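Local atomic coordinates of 2S Albumin protein (Dolichos, PDB entry 6IX1), a protein that is a seed albumin built on the hemopexin motif, probably contributing to protein storage, with a molecular role that remains uncertain. Residues A[10-13]-A[14-17]; A[55-59]-A[60-64]; A[157-160]-A[161-164]; A[210-213]-A[214-218]. All coordinates share one frame; numbering follows the deposited sequence.

In the fold
The hemopexin-type chain forms four antiparallel sheets, consistent with a four-bladed β-propeller, and the four local contacts sit at their turns and connections. Interaction 1 is the turn between strands 6-9 and 15-20, rich in charge and water; interaction 2 is a turn held mainly by backbone around a cis proline, entering strand 64-67. Interactions 3 and 4 lie at or just after the end of a sheet's last strand and share a D-G-aromatic-P sequence, burying F159 and W216 while P160, K163 and D214 lie nearer the surface. Interactions 1 and 4 touch, with CG1 of V16 4.3 Å from CZ3 of W216; interactions 2 and 3 are about 14 Å apart at their nearest atoms.

Interaction 1: residues A[10-13]-A[14-17]; sequences SSRA and YEVY
The Y17 ring receives S10 obliquely at one ring carbon, CB of S10 lying 3.7 Å from CE1 of Y17, while F8 stacks on it from the neighbouring strand. At the edge of the R12 guanidinium, in its plane, NH1 donates to water 2, which donates to OE2 of E15. The Y14 ring turns out to meet H178 and Y29. The E15 carboxylate lies beside R12, with CD of E15 3.5 Å from CB of R12; its chain is extended beyond CG (chi2 -174°), carrying the oxygens to waters 1, 2 and 3, water 3 also donating to A13 O. Residues 12-15 form a type II β turn, E15 N donating to R12 O at 3.1 Å. An ST turn has R12 N bonded to OG of S10 at 2.9 Å, nearly straight at 170°. S10 N reaches O of E15 and ties the loop's entry to strand 15-20. Water 1 joins OG of S10, OE1 of E15 and OH of Y17. OE1 also forms a salt bridge with R26. With R12 NH1 5.2 Å from E15 OE2, any attraction is long-range and bridged by water 2; R26 and the waters would probably favour an ionised carboxylate.

Interaction 2: residues A[55-59]-A[60-64]; sequences TAFAE and PGIDC
A56 and G61 are joined in a tight backbone turn, in the connection that runs from helix 45-48 to strand 64-67. The evidence is one good hydrogen bond, G61 N to A56 O at 3.0 Å, with the donor tilted only 18° from the carbonyl plane. The E59-P60 peptide is cis, consistent with so sharp a reversal, and brings CA of E59 and CA of P60 to 2.9 Å. G61 then takes phi 128°, a backbone conformation that calls for glycine, and its CA approaches O of F57 at 3.1 Å in a CA-H...O contact. Earlier in the turn, T55 O accepts from both A58 N and E59 N, and 56-58 have helical backbone angles without regular helix bonds. In the hemopexin-type propeller, this connection leads from the first antiparallel sheet into the second, and S77 of strand 72-77 marks the arrival: its OG lies within hydrogen-bonding distance of both A56 O and G61 O, which would have to share its single proton. Side chains add an apolar contact. CG1 of I62 comes to the edge of the F57 ring, near its plane, and lies 3.9 Å from CB of F57 and 3.4 Å from O of F57. The F57 side chain packs on V75 and A82 of the second sheet, whereas the carboxylate of E59 turns elsewhere, with OE1 bonded to ND2 of N22.

Interaction 3: residues A[157-160]-A[161-164]; sequences DGFP and VLKG
F159 and L162 meet through aliphatic carbons, CD1 of L162 resting 3.8 Å from CB of F159 and approaching the ring obliquely. CB of L162 lies beside the carbonyl of F159, whose O accepts from L162 N at 2.9 Å. Next along the chain, K163 lies against P160: its CG is 3.3 Å from O of P160, and its CE is 4.0 Å from CB of P160. Beyond CG the lysine is fully extended (chi2 176°), which lays the methylene chain alongside the proline and carries the amino group past it. NZ of K163 remains 6.4 Å from OD1 of D157, too far for a salt bridge. The backbone that positions these pairs is a short 3-10 segment through P160, V161 and L162, closed by K163 N donating to P160 O at 3.0 Å. Its donor stands above the carbonyl plane, 60° out of it, and that of L162 N on F159 O is likewise above its plane. F159 is where the weakly bonded helix 155-158 gives way, its psi having swung to 64°, and proline follows at once. In the hemopexin motif this turn follows the third sheet's last strand and short helix. Farther out, the F159 ring is packed edge-to-face by Y131 and Y138, and a sulfate, probably from crystallisation, lies about 4 Å from its side chain. Around the turn, L162 touches I155 of helix 155-158, K163 touches T156, and V161 and L162 both pack on L205 of strand 204-211, placing this connection beside the last strand of the following sheet.

Interaction 4: residues A[210-213]-A[214-218]; sequences RPIL and DGWPC
P211, at the N-cap position, passes strand 204-211 into the short helix 212-215, its carbonyl O accepting from D214 N at 3.0 Å with the donor well above the carbonyl plane. W216 N bonds to I212 O at 2.8 Å, nearly along the C=O axis (169°), just where W216 leaves helical geometry, and G215 N adds weak bonds to P211 O and I212 O. The R210 guanidinium lies with one face over G215, CZ of R210 being 3.6 Å from CA of G215. A bend at chi3 (-74°) folds the chain back over the helix, and the absence of a side chain on G215 permits so close an approach. NH1 of R210 makes a weak bond to water 4, which may donate to O of G215. On the flank, D214 and P211 cross obliquely, with OD2 of D214 3.2 Å from CG of P211; the carboxylate is thus set against proline carbons. In the hemopexin-type propeller, the last strand of the fourth sheet ends here, at residues 210-211, and edge-to-face contacts with Y184 and Y191 of that sheet and F18 of strand 15-20 place the W216 ring at the junction of the fourth sheet and the first. I212 O lies at the edge of the indole, in its plane, 3.7 Å from CD1 of W216. CG2 of I212 touches CB of W216 at 4.2 Å. A bound sulfate, probably from crystallisation, lies about 4 Å from the same side chain. CA of P217 makes a CA-H...O contact with O of L213 at 3.4 Å, and P217 packs on T34.

Interaction 1: residues A[10-13]-A[14-17]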
ATOM      1  N   SER A  10       9.715  -1.782   1.269  1.00  6.73           N
ATOM      2  CA  SER A  10      10.910  -1.025   1.611  1.00  6.87           C
ATOM      3  C   SER A  10      11.946  -1.167   0.493  1.00  7.42           C
ATOM      4  O   SER A  10      12.036  -2.165  -0.201  1.00  8.42           O
ATOM      5  CB  SER A  10      11.516  -1.549   2.888  1.00  7.74           C
ATOM      6  OG  SER A  10      12.655  -0.804   3.200  1.00  7.91           O
ATOM      7  N   SER A  11      12.834  -0.159   0.432  1.00  7.62           N
ATOM      8  CA  SER A  11      14.122  -0.316  -0.271  1.00  7.49           C
ATOM      9  C   SER A  11      15.004  -1.455   0.287  1.00  7.81           C
ATOM     10  O   SER A  11      15.780  -2.020  -0.463  1.00  9.55           O
ATOM     11  CB  SER A  11      14.871   0.993  -0.243  1.00  9.62           C
ATOM     12  OG  SER A  11      15.148   1.309   1.112  1.00  9.14           O
ATOM     13  N   ARG A  12      14.775  -1.844   1.523  1.00  7.47           N
ATOM     14  CA  ARG A  12      15.541  -2.962   2.122  1.00  7.11           C
ATOM     15  C   ARG A  12      14.959  -4.266   1.686  1.00  6.73           C
ATOM     16  O   ARG A  12      13.688  -4.444   1.808  1.00  7.88           O
ATOM     17  CB  ARG A  12      15.506  -2.795   3.636  1.00  7.90           C
ATOM     18  CG  ARG A  12      16.304  -1.585   4.134  1.00  9.50           C
ATOM     19  CD  ARG A  12      17.776  -1.712   3.922  1.00 11.96           C
ATOM     20  NE  ARG A  12      18.522  -0.585   4.242  1.00 11.81           N
ATOM     21  CZ  ARG A  12      19.099  -0.349   5.425  1.00 12.84           C
ATOM     22  NH1 ARG A  12      18.840  -1.133   6.446  1.00 12.82           N
ATOM     23  NH2 ARG A  12      19.896   0.691   5.563  1.00 12.82           N
ATOM     24  N   ALA A  13      15.759  -5.190   1.219  1.00  7.97           N
ATOM     25  CA  ALA A  13      15.263  -6.417   0.610  1.00  9.40           C
ATOM     26  C   ALA A  13      14.345  -7.155   1.571  1.00  7.80           C
ATOM     27  O   ALA A  13      14.657  -7.395   2.744  1.00  6.98           O
ATOM     28  CB  ALA A  13      16.390  -7.288   0.136  1.00 10.80           C
ATOM     29  N   TYR A  14      13.195  -7.546   1.047  1.00  8.05           N
ATOM     30  CA  TYR A  14      12.226  -8.366   1.789  1.00  6.65           C
ATOM     31  C   TYR A  14      11.785  -7.761   3.111  1.00  6.25           C
ATOM     32  O   TYR A  14      11.366  -8.489   3.999  1.00  6.77           O
ATOM     33  CB  TYR A  14      12.633  -9.849   1.876  1.00  7.25           C
ATOM     34  CG  TYR A  14      12.589 -10.471   0.509  1.00  9.04           C
ATOM     35  CD1 TYR A  14      11.390 -10.945   0.018  1.00  9.58           C
ATOM     36  CD2 TYR A  14      13.673 -10.553  -0.358  1.00 12.61           C
ATOM     37  CE1 TYR A  14      11.279 -11.390  -1.295  1.00 12.01           C
ATOM     38  CE2 TYR A  14      13.570 -10.977  -1.675  1.00 13.44           C
ATOM     39  CZ  TYR A  14      12.364 -11.441  -2.139  1.00 11.47           C
ATOM     40  OH  TYR A  14      12.211 -11.930  -3.418  1.00 14.92           O
ATOM     41  N   GLU A  15      11.718  -6.437   3.131  1.00  6.21           N
ATOM     42  CA  GLU A  15      11.070  -5.720   4.235  1.00  6.50           C
ATOM     43  C   GLU A  15       9.797  -5.006   3.725  1.00  5.47           C
ATOM     44  O   GLU A  15       9.819  -4.384   2.645  1.00  6.38           O
ATOM     45  CB  GLU A  15      12.024  -4.725   4.905  1.00  6.44           C
ATOM     46  CG  GLU A  15      13.193  -5.421   5.508  1.00  6.96           C
ATOM     47  CD  GLU A  15      14.145  -4.549   6.318  1.00  7.00           C
ATOM     48  OE1 GLU A  15      13.697  -3.545   6.884  1.00  7.87           O
ATOM     49  OE2 GLU A  15      15.313  -5.005   6.466  1.00  8.01           O
ATOM     50  N   VAL A  16       8.775  -5.049   4.569  1.00  5.00           N
ATOM     51  CA  VAL A  16       7.483  -4.407   4.293  1.00  6.37           C
ATOM     52  C   VAL A  16       7.071  -3.641   5.565  1.00  5.82           C
ATOM     53  O   VAL A  16       7.344  -4.061   6.700  1.00  6.97           O
ATOM     54  CB  VAL A  16       6.389  -5.404   3.847  1.00  6.26           C
ATOM     55  CG1 VAL A  16       6.107  -6.500   4.910  1.00  7.32           C
ATOM     56  CG2 VAL A  16       5.085  -4.682   3.517  1.00  5.79           C
ATOM     57  N   TYR A  17       6.477  -2.475   5.336  1.00  6.28           N
ATOM     58  CA  TYR A  17       5.836  -1.708   6.398  1.00  5.90           C
ATOM     59  C   TYR A  17       4.323  -1.899   6.329  1.00  6.31           C
ATOM     60  O   TYR A  17       3.743  -1.738   5.251  1.00  7.03           O
ATOM     61  CB  TYR A  17       6.162  -0.220   6.247  1.00  6.81           C
ATOM     62  CG  TYR A  17       7.601   0.162   6.489  1.00  7.72           C
ATOM     63  CD1 TYR A  17       8.491   0.094   5.458  1.00  8.50           C
ATOM     64  CD2 TYR A  17       8.097   0.534   7.735  1.00  8.12           C
ATOM     65  CE1 TYR A  17       9.829   0.401   5.603  1.00 10.01           C
ATOM     66  CE2 TYR A  17       9.436   0.874   7.889  1.00 10.48           C
ATOM     67  CZ  TYR A  17      10.326   0.765   6.821  1.00  9.68           C
ATOM     68  OH  TYR A  17      11.666   1.041   6.910  1.00 11.90           O
TER
HETATM   69  O   HOH W   1      13.262  -1.030   5.768  1.00  9.11           O
HETATM   70  O   HOH W   2      17.190  -3.388   7.421  1.00 17.01           O
HETATM   71  O   HOH W   3      16.519  -6.527   4.648  1.00 10.28           O

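Interaction 2: residues A[55-59]-A[60-64]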
ATOM      1  N   THR A  55       0.845  15.186  12.721  1.00 20.43           N
ATOM      2  CA  THR A  55       0.116  15.204  11.435  1.00 19.91           C
ATOM      3  C   THR A  55      -0.979  14.135  11.454  1.00 17.15           C
ATOM      4  O   THR A  55      -1.037  13.247  12.337  1.00 17.44           O
ATOM      5  CB  THR A  55       1.038  14.964  10.248  1.00 21.82           C
ATOM      6  OG1 THR A  55       1.374  13.578  10.252  1.00 18.12           O
ATOM      7  CG2 THR A  55       2.274  15.841  10.221  1.00 20.57           C
ATOM      8  N   ALA A  56      -1.853  14.206  10.469  1.00 18.12           N
ATOM      9  CA  ALA A  56      -2.941  13.226  10.240  1.00 17.10           C
ATOM     10  C   ALA A  56      -2.319  11.831  10.071  1.00 12.44           C
ATOM     11  O   ALA A  56      -3.017  10.835  10.301  1.00 12.74           O
ATOM     12  CB  ALA A  56      -3.727  13.644   9.051  1.00 18.27           C
ATOM     13  N   PHE A  57      -1.111  11.813   9.527  1.00 12.32           N
ATOM     14  CA  PHE A  57      -0.445  10.524   9.236  1.00 11.82           C
ATOM     15  C   PHE A  57      -0.078   9.783  10.513  1.00 10.44           C
ATOM     16  O   PHE A  57      -0.010   8.544  10.493  1.00 11.00           O
ATOM     17  CB  PHE A  57       0.759  10.722   8.319  1.00 10.93           C
ATOM     18  CG  PHE A  57       0.397  11.604   7.160  1.00 10.14           C
ATOM     19  CD1 PHE A  57      -0.364  11.108   6.139  1.00  9.59           C
ATOM     20  CD2 PHE A  57       0.799  12.924   7.143  1.00 13.34           C
ATOM     21  CE1 PHE A  57      -0.769  11.929   5.114  1.00 11.20           C
ATOM     22  CE2 PHE A  57       0.339  13.750   6.146  1.00 13.29           C
ATOM     23  CZ  PHE A  57      -0.435  13.264   5.107  1.00 11.51           C
ATOM     24  N   ALA A  58       0.143  10.513  11.599  1.00 13.85           N
ATOM     25  CA  ALA A  58       0.395   9.885  12.897  1.00 13.50           C
ATOM     26  C   ALA A  58      -0.934   9.577  13.596  1.00 13.69           C
ATOM     27  O   ALA A  58      -1.131   8.498  14.186  1.00 15.93           O
ATOM     28  CB  ALA A  58       1.234  10.787  13.770  1.00 15.94           C
ATOM     29  N   GLU A  59      -1.859  10.549  13.587  1.00 14.35           N
ATOM     30  CA  GLU A  59      -3.153  10.419  14.277  1.00 13.84           C
ATOM     31  C   GLU A  59      -4.194  11.047  13.364  1.00 13.72           C
ATOM     32  O   GLU A  59      -4.147  12.252  13.208  1.00 15.98           O
ATOM     33  CB  GLU A  59      -3.150  11.062  15.675  1.00 14.55           C
ATOM     34  CG  GLU A  59      -2.159  10.470  16.660  1.00 16.85           C
ATOM     35  CD  GLU A  59      -2.378   9.147  17.430  1.00 16.39           C
ATOM     36  OE1 GLU A  59      -3.558   8.703  17.772  1.00 22.58           O
ATOM     37  OE2 GLU A  59      -1.366   8.599  17.897  1.00 16.22           O
ATOM     38  N   PRO A  60      -5.099  10.284  12.756  1.00 15.81           N
ATOM     39  CA  PRO A  60      -5.414   8.912  13.134  1.00 13.98           C
ATOM     40  C   PRO A  60      -4.584   7.794  12.482  1.00 11.43           C
ATOM     41  O   PRO A  60      -4.625   6.659  12.908  1.00 14.59           O
ATOM     42  CB  PRO A  60      -6.845   8.779  12.632  1.00 16.12           C
ATOM     43  CG  PRO A  60      -6.895   9.654  11.391  1.00 16.75           C
ATOM     44  CD  PRO A  60      -6.114  10.869  11.843  1.00 14.97           C
ATOM     45  N   GLY A  61      -3.728   8.175  11.538  1.00 10.46           N
ATOM     46  CA  GLY A  61      -2.741   7.246  10.984  1.00 10.16           C
ATOM     47  C   GLY A  61      -2.805   7.232   9.463  1.00  8.43           C
ATOM     48  O   GLY A  61      -3.540   7.970   8.864  1.00 13.75           O
ATOM     49  N   ILE A  62      -2.039   6.347   8.878  1.00  8.83           N
ATOM     50  CA  ILE A  62      -1.847   6.212   7.428  1.00  8.70           C
ATOM     51  C   ILE A  62      -2.845   5.180   6.888  1.00  7.98           C
ATOM     52  O   ILE A  62      -2.872   4.052   7.347  1.00  9.88           O
ATOM     53  CB  ILE A  62      -0.392   5.831   7.136  1.00  8.74           C
ATOM     54  CG1 ILE A  62       0.551   6.948   7.529  1.00  9.51           C
ATOM     55  CG2 ILE A  62      -0.208   5.400   5.695  1.00  9.55           C
ATOM     56  CD1 ILE A  62       2.024   6.586   7.516  1.00 10.24           C
ATOM     57  N   ASP A  63      -3.674   5.656   5.936  1.00  7.81           N
ATOM     58  CA  ASP A  63      -4.756   4.816   5.376  1.00  8.84           C
ATOM     59  C   ASP A  63      -4.501   4.403   3.937  1.00  7.87           C
ATOM     60  O   ASP A  63      -5.320   3.680   3.343  1.00  9.43           O
ATOM     61  CB  ASP A  63      -6.156   5.411   5.526  1.00 10.82           C
ATOM     62  CG  ASP A  63      -6.347   6.738   4.830  1.00  8.65           C
ATOM     63  OD1 ASP A  63      -5.540   7.007   3.908  1.00  9.42           O
ATOM     64  OD2 ASP A  63      -7.404   7.338   5.063  1.00 12.56           O
ATOM     65  N   CYS A  64      -3.355   4.771   3.385  1.00  7.00           N
ATOM     66  CA  CYS A  64      -2.884   4.341   2.062  1.00  7.27           C
ATOM     67  C   CYS A  64      -1.425   4.757   1.933  1.00  8.13           C
ATOM     68  O   CYS A  64      -1.024   5.731   2.560  1.00  8.28           O
ATOM     69  CB  CYS A  64      -3.765   4.935   0.949  1.00  8.12           C
ATOM     70  SG  CYS A  64      -3.376   4.328  -0.717  1.00  8.99           S
TER

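Interaction 3: residues A[157-160]-A[161-164]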
ATOM      1  N   ASP A 157     -11.779  -4.775 -14.780  1.00  7.06           N
ATOM      2  CA  ASP A 157     -11.334  -4.492 -16.178  1.00  6.67           C
ATOM      3  C   ASP A 157      -9.835  -4.698 -16.334  1.00  8.69           C
ATOM      4  O   ASP A 157      -9.386  -5.112 -17.381  1.00  8.98           O
ATOM      5  CB  ASP A 157     -11.643  -3.055 -16.580  1.00  7.34           C
ATOM      6  CG  ASP A 157     -13.170  -2.785 -16.638  1.00  7.22           C
ATOM      7  OD1 ASP A 157     -13.849  -3.694 -17.107  1.00  9.77           O
ATOM      8  OD2 ASP A 157     -13.567  -1.672 -16.275  1.00  8.36           O
ATOM      9  N   GLY A 158      -9.021  -4.400 -15.332  1.00  7.16           N
ATOM     10  CA  GLY A 158      -7.590  -4.674 -15.340  1.00  7.70           C
ATOM     11  C   GLY A 158      -7.249  -6.056 -14.858  1.00  7.76           C
ATOM     12  O   GLY A 158      -6.253  -6.631 -15.292  1.00  8.39           O
ATOM     13  N   PHE A 159      -8.028  -6.505 -13.869  1.00  7.12           N
ATOM     14  CA  PHE A 159      -7.721  -7.751 -13.105  1.00  6.53           C
ATOM     15  C   PHE A 159      -8.923  -8.678 -13.105  1.00  7.35           C
ATOM     16  O   PHE A 159      -9.464  -8.947 -12.047  1.00  7.56           O
ATOM     17  CB  PHE A 159      -7.239  -7.366 -11.696  1.00  6.64           C
ATOM     18  CG  PHE A 159      -6.075  -6.463 -11.637  1.00  7.51           C
ATOM     19  CD1 PHE A 159      -4.800  -6.994 -11.600  1.00  9.12           C
ATOM     20  CD2 PHE A 159      -6.251  -5.092 -11.562  1.00  9.60           C
ATOM     21  CE1 PHE A 159      -3.707  -6.159 -11.569  1.00 10.22           C
ATOM     22  CE2 PHE A 159      -5.139  -4.268 -11.525  1.00 10.89           C
ATOM     23  CZ  PHE A 159      -3.884  -4.807 -11.490  1.00 10.19           C
ATOM     24  N   PRO A 160      -9.328  -9.186 -14.306  1.00  7.48           N
ATOM     25  CA  PRO A 160     -10.431 -10.128 -14.336  1.00  7.99           C
ATOM     26  C   PRO A 160     -10.172 -11.384 -13.499  1.00  7.62           C
ATOM     27  O   PRO A 160     -11.117 -12.030 -13.112  1.00  7.57           O
ATOM     28  CB  PRO A 160     -10.650 -10.457 -15.807  1.00  8.92           C
ATOM     29  CG  PRO A 160      -9.290 -10.126 -16.410  1.00  8.42           C
ATOM     30  CD  PRO A 160      -8.782  -8.919 -15.651  1.00  7.73           C
ATOM     31  N   VAL A 161      -8.889 -11.682 -13.169  1.00  7.61           N
ATOM     32  CA  VAL A 161      -8.583 -12.849 -12.333  1.00  7.82           C
ATOM     33  C   VAL A 161      -9.267 -12.707 -10.976  1.00  8.28           C
ATOM     34  O   VAL A 161      -9.423 -13.687 -10.293  1.00  8.34           O
ATOM     35  CB  VAL A 161      -7.062 -13.056 -12.257  1.00  8.67           C
ATOM     36  CG1 VAL A 161      -6.408 -12.074 -11.336  1.00  9.19           C
ATOM     37  CG2 VAL A 161      -6.690 -14.460 -11.785  1.00 10.89           C
ATOM     38  N   LEU A 162      -9.574 -11.494 -10.566  1.00  7.71           N
ATOM     39  CA  LEU A 162     -10.188 -11.244  -9.246  1.00  7.69           C
ATOM     40  C   LEU A 162     -11.725 -11.289  -9.273  1.00  8.25           C
ATOM     41  O   LEU A 162     -12.334 -11.210  -8.236  1.00  9.19           O
ATOM     42  CB  LEU A 162      -9.783  -9.851  -8.742  1.00  7.34           C
ATOM     43  CG  LEU A 162      -8.294  -9.670  -8.529  1.00  7.69           C
ATOM     44  CD1 LEU A 162      -8.034  -8.235  -8.065  1.00  9.47           C
ATOM     45  CD2 LEU A 162      -7.771 -10.623  -7.472  1.00  8.67           C
ATOM     46  N   LYS A 163     -12.298 -11.498 -10.453  1.00  7.55           N
ATOM     47  CA  LYS A 163     -13.753 -11.704 -10.531  1.00  8.40           C
ATOM     48  C   LYS A 163     -14.133 -12.898  -9.665  1.00  7.79           C
ATOM     49  O   LYS A 163     -13.536 -13.960  -9.688  1.00  8.90           O
ATOM     50  CB  LYS A 163     -14.208 -11.940 -11.963  1.00  8.12           C
ATOM     51  CG  LYS A 163     -14.116 -10.675 -12.805  1.00  9.18           C
ATOM     52  CD  LYS A 163     -14.468 -10.903 -14.277  1.00  9.63           C
ATOM     53  CE  LYS A 163     -14.509  -9.671 -15.115  1.00  9.73           C
ATOM     54  NZ  LYS A 163     -15.229  -9.864 -16.333  1.00 15.60           N
ATOM     55  N   GLY A 164     -15.230 -12.729  -8.908  1.00  9.27           N
ATOM     56  CA  GLY A 164     -15.749 -13.746  -8.027  1.00 10.51           C
ATOM     57  C   GLY A 164     -15.079 -13.787  -6.687  1.00 11.94           C
ATOM     58  O   GLY A 164     -15.236 -14.761  -5.929  1.00 14.62           O
TER

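Interaction 4: residues A[210-213]-A[214-218]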
ATOM      1  N   ARG A 210      -7.004 -16.207   1.425  1.00 10.62           N
ATOM      2  CA  ARG A 210      -6.939 -16.830   2.752  1.00 12.07           C
ATOM      3  C   ARG A 210      -6.801 -15.762   3.805  1.00  9.01           C
ATOM      4  O   ARG A 210      -6.458 -14.629   3.568  1.00  9.31           O
ATOM      5  CB  ARG A 210      -5.752 -17.791   2.813  1.00 21.07           C
ATOM      6  CG  ARG A 210      -4.432 -17.090   2.677  1.00 21.07           C
ATOM      7  CD  ARG A 210      -3.267 -17.959   2.233  1.00 27.72           C
ATOM      8  NE  ARG A 210      -2.795 -18.841   3.287  1.00 26.80           N
ATOM      9  CZ  ARG A 210      -1.536 -19.168   3.472  1.00 22.60           C
ATOM     10  NH1 ARG A 210      -0.559 -18.630   2.759  1.00 18.25           N
ATOM     11  NH2 ARG A 210      -1.252 -20.013   4.417  1.00 23.51           N
ATOM     12  N   PRO A 211      -7.107 -16.114   5.072  1.00  9.60           N
ATOM     13  CA  PRO A 211      -6.934 -15.184   6.172  1.00  9.11           C
ATOM     14  C   PRO A 211      -5.464 -14.749   6.329  1.00  8.57           C
ATOM     15  O   PRO A 211      -4.521 -15.574   6.182  1.00  8.83           O
ATOM     16  CB  PRO A 211      -7.371 -15.971   7.408  1.00 10.15           C
ATOM     17  CG  PRO A 211      -8.349 -16.991   6.839  1.00 12.16           C
ATOM     18  CD  PRO A 211      -7.688 -17.395   5.518  1.00 13.54           C
ATOM     19  N   ILE A 212      -5.273 -13.474   6.551  1.00  8.10           N
ATOM     20  CA  ILE A 212      -3.924 -12.881   6.735  1.00  8.16           C
ATOM     21  C   ILE A 212      -3.180 -13.690   7.774  1.00  8.84           C
ATOM     22  O   ILE A 212      -2.014 -13.999   7.573  1.00 10.50           O
ATOM     23  CB  ILE A 212      -4.096 -11.440   7.189  1.00  8.34           C
ATOM     24  CG1 ILE A 212      -4.661 -10.553   6.055  1.00  8.84           C
ATOM     25  CG2 ILE A 212      -2.749 -10.892   7.653  1.00 10.44           C
ATOM     26  CD1 ILE A 212      -5.188  -9.200   6.476  1.00 11.64           C
ATOM     27  N   LEU A 213      -3.818 -13.972   8.928  1.00  8.71           N
ATOM     28  CA  LEU A 213      -3.083 -14.627  10.032  1.00  9.78           C
ATOM     29  C   LEU A 213      -2.715 -16.059   9.692  1.00 10.71           C
ATOM     30  O   LEU A 213      -1.851 -16.636  10.361  1.00 13.46           O
ATOM     31  CB  LEU A 213      -3.908 -14.482  11.289  1.00 10.82           C
ATOM     32  CG  LEU A 213      -4.030 -13.053  11.789  1.00 12.29           C
ATOM     33  CD1 LEU A 213      -4.779 -13.068  13.110  1.00 15.19           C
ATOM     34  CD2 LEU A 213      -2.648 -12.416  11.915  1.00 13.63           C
ATOM     35  N   ASP A 214      -3.309 -16.668   8.692  1.00  9.62           N
ATOM     36  CA  ASP A 214      -2.840 -17.977   8.250  1.00  9.82           C
ATOM     37  C   ASP A 214      -1.549 -17.902   7.450  1.00  9.39           C
ATOM     38  O   ASP A 214      -0.685 -18.768   7.552  1.00 12.22           O
ATOM     39  CB  ASP A 214      -3.943 -18.709   7.500  1.00 11.24           C
ATOM     40  CG  ASP A 214      -5.129 -19.033   8.452  1.00 17.13           C
ATOM     41  OD1 ASP A 214      -4.944 -19.140   9.653  1.00 20.51           O
ATOM     42  OD2 ASP A 214      -6.241 -19.127   8.019  1.00 24.51           O
ATOM     43  N   GLY A 215      -1.436 -16.882   6.613  1.00  8.49           N
ATOM     44  CA  GLY A 215      -0.228 -16.719   5.772  1.00  8.83           C
ATOM     45  C   GLY A 215       0.904 -15.942   6.440  1.00  8.23           C
ATOM     46  O   GLY A 215       2.053 -16.113   6.096  1.00  9.25           O
ATOM     47  N   TRP A 216       0.512 -15.121   7.408  1.00  8.10           N
ATOM     48  CA  TRP A 216       1.416 -14.180   8.133  1.00  8.16           C
ATOM     49  C   TRP A 216       1.261 -14.361   9.637  1.00  7.98           C
ATOM     50  O   TRP A 216       0.826 -13.479  10.362  1.00  8.61           O
ATOM     51  CB  TRP A 216       1.054 -12.748   7.740  1.00  8.27           C
ATOM     52  CG  TRP A 216       1.322 -12.477   6.282  1.00  8.64           C
ATOM     53  CD1 TRP A 216       0.512 -12.805   5.217  1.00 10.65           C
ATOM     54  CD2 TRP A 216       2.391 -11.716   5.722  1.00  7.64           C
ATOM     55  NE1 TRP A 216       1.061 -12.369   4.046  1.00 10.52           N
ATOM     56  CE2 TRP A 216       2.209 -11.679   4.317  1.00  7.70           C
ATOM     57  CE3 TRP A 216       3.442 -10.991   6.276  1.00  7.18           C
ATOM     58  CZ2 TRP A 216       3.062 -10.997   3.479  1.00  9.22           C
ATOM     59  CZ3 TRP A 216       4.317 -10.365   5.446  1.00  8.27           C
ATOM     60  CH2 TRP A 216       4.135 -10.349   4.074  1.00  8.88           C
ATOM     61  N   PRO A 217       1.518 -15.584  10.160  1.00  7.52           N
ATOM     62  CA  PRO A 217       1.258 -15.819  11.562  1.00  8.02           C
ATOM     63  C   PRO A 217       2.052 -14.969  12.562  1.00  7.95           C
ATOM     64  O   PRO A 217       1.667 -14.857  13.713  1.00  9.28           O
ATOM     65  CB  PRO A 217       1.496 -17.298  11.757  1.00 10.84           C
ATOM     66  CG  PRO A 217       2.428 -17.657  10.606  1.00 10.50           C
ATOM     67  CD  PRO A 217       1.977 -16.778   9.445  1.00  8.77           C
ATOM     68  N   CYS A 218       3.097 -14.321  12.077  1.00  8.61           N
ATOM     69  CA  CYS A 218       3.891 -13.461  12.977  1.00  8.61           C
ATOM     70  C   CYS A 218       3.062 -12.262  13.439  1.00  8.88           C
ATOM     71  O   CYS A 218       3.473 -11.604  14.391  1.00  8.71           O
ATOM     72  CB  CYS A 218       5.247 -13.018  12.391  1.00  9.67           C
ATOM     73  SG  CYS A 218       5.086 -11.766  11.055  1.00 10.42           S
TER
HETATM   74  O   HOH W   4       2.479 -17.949   3.947  1.00 12.63           O